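Local coordinates for protein isomaltodextranase (Arthrobacter globiformis, PDB 5AWP) that probably hydrolyses (1->6)-alpha-D-glucosidic linkages in polysaccharides, removing successive isomaltose units from the non-reducing chain ends, at residues A25-V30 with N260-R265. Numbering follows the deposited sequence.
With BGC (beta-D-glucopyranose), chain B.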
ATOM      1  N   ALA A  25       1.249 -11.095 -11.343  1.00 19.32           N
ATOM      2  CA  ALA A  25       2.042  -9.945 -11.744  1.00 18.14           C
ATOM      3  C   ALA A  25       2.362  -9.010 -10.569  1.00 16.69           C
ATOM      4  O   ALA A  25       2.711  -7.851 -10.798  1.00 17.29           O
ATOM      5  CB  ALA A  25       1.314  -9.172 -12.845  1.00 18.50           C
ATOM      6  N   SER A  26       2.246  -9.506  -9.338  1.00 15.85           N
ATOM      7  CA  SER A  26       2.512  -8.693  -8.124  1.00 15.25           C
ATOM      8  C   SER A  26       3.515  -9.411  -7.240  1.00 14.83           C
ATOM      9  O   SER A  26       3.576 -10.632  -7.292  1.00 15.29           O
ATOM     10  CB  SER A  26       1.215  -8.411  -7.359  1.00 14.49           C
ATOM     11  OG  SER A  26       0.793  -9.517  -6.556  1.00 14.08           O
ATOM     12  N   ARG A  27       4.289  -8.663  -6.442  1.00 14.03           N
ATOM     13  CA  ARG A  27       5.229  -9.255  -5.496  1.00 13.89           C
ATOM     14  C   ARG A  27       4.496 -10.146  -4.478  1.00 13.86           C
ATOM     15  O   ARG A  27       5.043 -11.130  -4.043  1.00 12.94           O
ATOM     16  CB  ARG A  27       6.065  -8.175  -4.801  1.00 14.00           C
ATOM     17  CG  ARG A  27       6.883  -8.602  -3.596  1.00 14.38           C
ATOM     18  CD  ARG A  27       7.721  -7.436  -3.070  1.00 14.53           C
ATOM     19  NE  ARG A  27       7.811  -7.426  -1.610  1.00 14.86           N
ATOM     20  CZ  ARG A  27       8.777  -7.999  -0.882  1.00 14.85           C
ATOM     21  NH1 ARG A  27       8.726  -7.897   0.436  1.00 14.62           N
ATOM     22  NH2 ARG A  27       9.789  -8.667  -1.440  1.00 14.83           N
ATOM     23  N   ASN A  28       3.262  -9.795  -4.120  1.00 13.78           N
ATOM     24  CA  ASN A  28       2.382 -10.707  -3.391  1.00 14.19           C
ATOM     25  C   ASN A  28       3.003 -11.213  -2.088  1.00 14.24           C
ATOM     26  O   ASN A  28       2.843 -12.389  -1.694  1.00 14.17           O
ATOM     27  CB  ASN A  28       2.015 -11.854  -4.344  1.00 15.47           C
ATOM     28  CG  ASN A  28       0.933 -12.744  -3.816  1.00 15.41           C
ATOM     29  OD1 ASN A  28      -0.054 -12.276  -3.287  1.00 16.73           O
ATOM     30  ND2 ASN A  28       1.118 -14.049  -3.961  1.00 15.55           N
ATOM     31  N   SER A  29       3.667 -10.292  -1.388  1.00 13.64           N
ATOM     32  CA  SER A  29       4.361 -10.612  -0.157  1.00 13.82           C
ATOM     33  C   SER A  29       3.382 -10.719   1.008  1.00 13.32           C
ATOM     34  O   SER A  29       2.218 -10.293   0.940  1.00 12.46           O
ATOM     35  CB  SER A  29       5.412  -9.532   0.184  1.00 14.08           C
ATOM     36  OG  SER A  29       4.798  -8.385   0.809  1.00 14.51           O
ATOM     37  N   VAL A  30       3.904 -11.270   2.090  1.00 12.51           N
ATOM     38  CA  VAL A  30       3.171 -11.405   3.331  1.00 12.81           C
ATOM     39  C   VAL A  30       2.712 -10.018   3.877  1.00 12.93           C
ATOM     40  O   VAL A  30       1.655  -9.900   4.498  1.00 13.86           O
ATOM     41  CB  VAL A  30       4.018 -12.208   4.344  1.00 12.40           C
ATOM     42  CG1 VAL A  30       5.264 -11.442   4.782  1.00 12.30           C
ATOM     43  CG2 VAL A  30       3.200 -12.609   5.542  1.00 12.67           C
ATOM     44  N   ASN A 260       7.313  -5.766  -7.834  1.00 12.33           N
ATOM     45  CA  ASN A 260       8.530  -5.780  -7.035  1.00 12.13           C
ATOM     46  C   ASN A 260       8.500  -5.058  -5.675  1.00 12.52           C
ATOM     47  O   ASN A 260       9.458  -5.180  -4.895  1.00 12.29           O
ATOM     48  CB  ASN A 260       9.650  -5.172  -7.864  1.00 11.94           C
ATOM     49  CG  ASN A 260       9.983  -6.000  -9.088  1.00 12.10           C
ATOM     50  OD1 ASN A 260       9.840  -5.547 -10.239  1.00 12.71           O
ATOM     51  ND2 ASN A 260      10.415  -7.205  -8.851  1.00 11.57           N
ATOM     52  N   GLY A 261       7.424  -4.333  -5.379  1.00 12.49           N
ATOM     53  CA  GLY A 261       7.352  -3.553  -4.152  1.00 12.37           C
ATOM     54  C   GLY A 261       6.134  -3.880  -3.299  1.00 12.17           C
ATOM     55  O   GLY A 261       5.234  -4.579  -3.739  1.00 12.52           O
ATOM     56  N   ASP A 262       6.118  -3.359  -2.068  1.00 11.77           N
ATOM     57  CA  ASP A 262       4.962  -3.484  -1.186  1.00 11.39           C
ATOM     58  C   ASP A 262       4.170  -2.192  -1.056  1.00 11.07           C
ATOM     59  O   ASP A 262       2.925  -2.237  -1.005  1.00 10.46           O
ATOM     60  CB  ASP A 262       5.391  -3.937   0.217  1.00 11.57           C
ATOM     61  CG  ASP A 262       6.063  -5.288   0.214  1.00 11.60           C
ATOM     62  OD1 ASP A 262       5.524  -6.199  -0.449  1.00 11.90           O
ATOM     63  OD2 ASP A 262       7.126  -5.425   0.857  1.00 11.84           O
ATOM     64  N   LEU A 263       4.878  -1.069  -0.913  1.00 10.42           N
ATOM     65  CA  LEU A 263       4.241   0.248  -0.796  1.00 10.42           C
ATOM     66  C   LEU A 263       4.690   1.149  -1.937  1.00 10.13           C
ATOM     67  O   LEU A 263       5.861   1.095  -2.343  1.00 10.06           O
ATOM     68  CB  LEU A 263       4.629   0.950   0.528  1.00 10.34           C
ATOM     69  CG  LEU A 263       3.868   0.588   1.801  1.00 10.63           C
ATOM     70  CD1 LEU A 263       4.230  -0.781   2.305  1.00 10.73           C
ATOM     71  CD2 LEU A 263       4.141   1.608   2.894  1.00 10.94           C
ATOM     72  N   VAL A 264       3.773   1.996  -2.411  1.00 10.12           N
ATOM     73  CA  VAL A 264       4.121   3.120  -3.310  1.00 10.08           C
ATOM     74  C   VAL A 264       3.540   4.454  -2.805  1.00 10.11           C
ATOM     75  O   VAL A 264       2.383   4.528  -2.395  1.00 10.22           O
ATOM     76  CB  VAL A 264       3.653   2.888  -4.751  1.00 10.06           C
ATOM     77  CG1 VAL A 264       4.486   1.782  -5.405  1.00  9.63           C
ATOM     78  CG2 VAL A 264       2.165   2.545  -4.815  1.00 10.01           C
ATOM     79  N   ARG A 265       4.354   5.497  -2.821  1.00 10.01           N
ATOM     80  CA  ARG A 265       3.876   6.851  -2.547  1.00 10.10           C
ATOM     81  C   ARG A 265       2.903   7.279  -3.643  1.00 10.50           C
ATOM     82  O   ARG A 265       3.159   7.052  -4.834  1.00 10.41           O
ATOM     83  CB  ARG A 265       5.043   7.864  -2.423  1.00  9.65           C
ATOM     84  CG  ARG A 265       5.571   8.010  -1.000  1.00  9.77           C
ATOM     85  CD  ARG A 265       4.853   9.100  -0.202  1.00  9.61           C
ATOM     86  NE  ARG A 265       4.978  10.365  -0.940  1.00  9.86           N
ATOM     87  CZ  ARG A 265       6.090  11.108  -0.967  1.00  9.83           C
ATOM     88  NH1 ARG A 265       7.126  10.776  -0.237  1.00  9.70           N
ATOM     89  NH2 ARG A 265       6.164  12.182  -1.744  1.00 10.35           N
TER
HETATM   90  C2  BGC B   1      10.826  12.297  -0.646  1.00 15.77           C
HETATM   91  C3  BGC B   1      10.584  12.697   0.802  1.00 15.51           C
HETATM   92  C4  BGC B   1      11.927  12.776   1.521  1.00 15.49           C
HETATM   93  C5  BGC B   1      12.849  13.749   0.819  1.00 15.00           C
HETATM   94  C6  BGC B   1      14.226  13.740   1.456  1.00 14.88           C
HETATM   95  C1  BGC B   1      11.779  13.291  -1.304  1.00 16.04           C
HETATM   96  O1  BGC B   1      12.099  12.817  -2.608  1.00 16.44           O
HETATM   97  O2  BGC B   1       9.601  12.207  -1.402  1.00 15.23           O
HETATM   98  O3  BGC B   1       9.761  11.719   1.460  1.00 15.48           O
HETATM   99  O4  BGC B   1      11.766  13.191   2.882  1.00 14.53           O
HETATM  100  O5  BGC B   1      12.991  13.369  -0.546  1.00 15.96           O
HETATM  101  O6  BGC B   1      15.015  14.670   0.726  1.00 13.96           O
HETATM  102  O   HOH W   1       3.732  -7.357  -1.985  1.00 12.34           O
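R27 grips the carboxylate of D262 side-on, a salt bridge made by two nitrogens. R27 NE donates to D262 OD1 at 2.8 Å in a nearly straight bond (169°), with that oxygen in the guanidinium plane, while R27 NH1 reaches the syn lone pair of D262 OD2 at 3.0 Å. The two flat groups are turned 57° against each other, and R27 NE meets D262 OD1 from above the carboxylate plane. S29 OG donates to D262 OD1 across the opposite face, at 2.6 Å. Water 1 adds a third bond to this oxygen and accepts from S29 N, tying backbone to carboxylate. Arginine suits this buried place because its long arm, with CG anti to the backbone N (chi1 168°), also donates through NH2 to N234 OD1 and through NH1 to G238 O. Serine is short enough to meet OD1 while standing at the N-cap of helix 30-34. With an alanine in place of the arginine, the buried D262 carboxylate would probably lose its countercharge and both side-on bonds, keeping S29 OG, the water and V243 N, while N234 OD1 and G238 O would lose the guanidinium donors.

Away from this tight cluster the contact thins: R27 CD lies 3.4 Å from N260 O, a carbonyl without a polar partner, and N260 is partly exposed. D262 is probably the proton donor by similarity, but its carboxylate lies far from the bound glucose, to which R265 NH1 donates at O2. Strand 263-265 thus runs from this polar cluster toward the sugar, in the parallel (beta/alpha)8 barrel of family 27 glycosidases, whose substrates bind at the C-terminal strand ends.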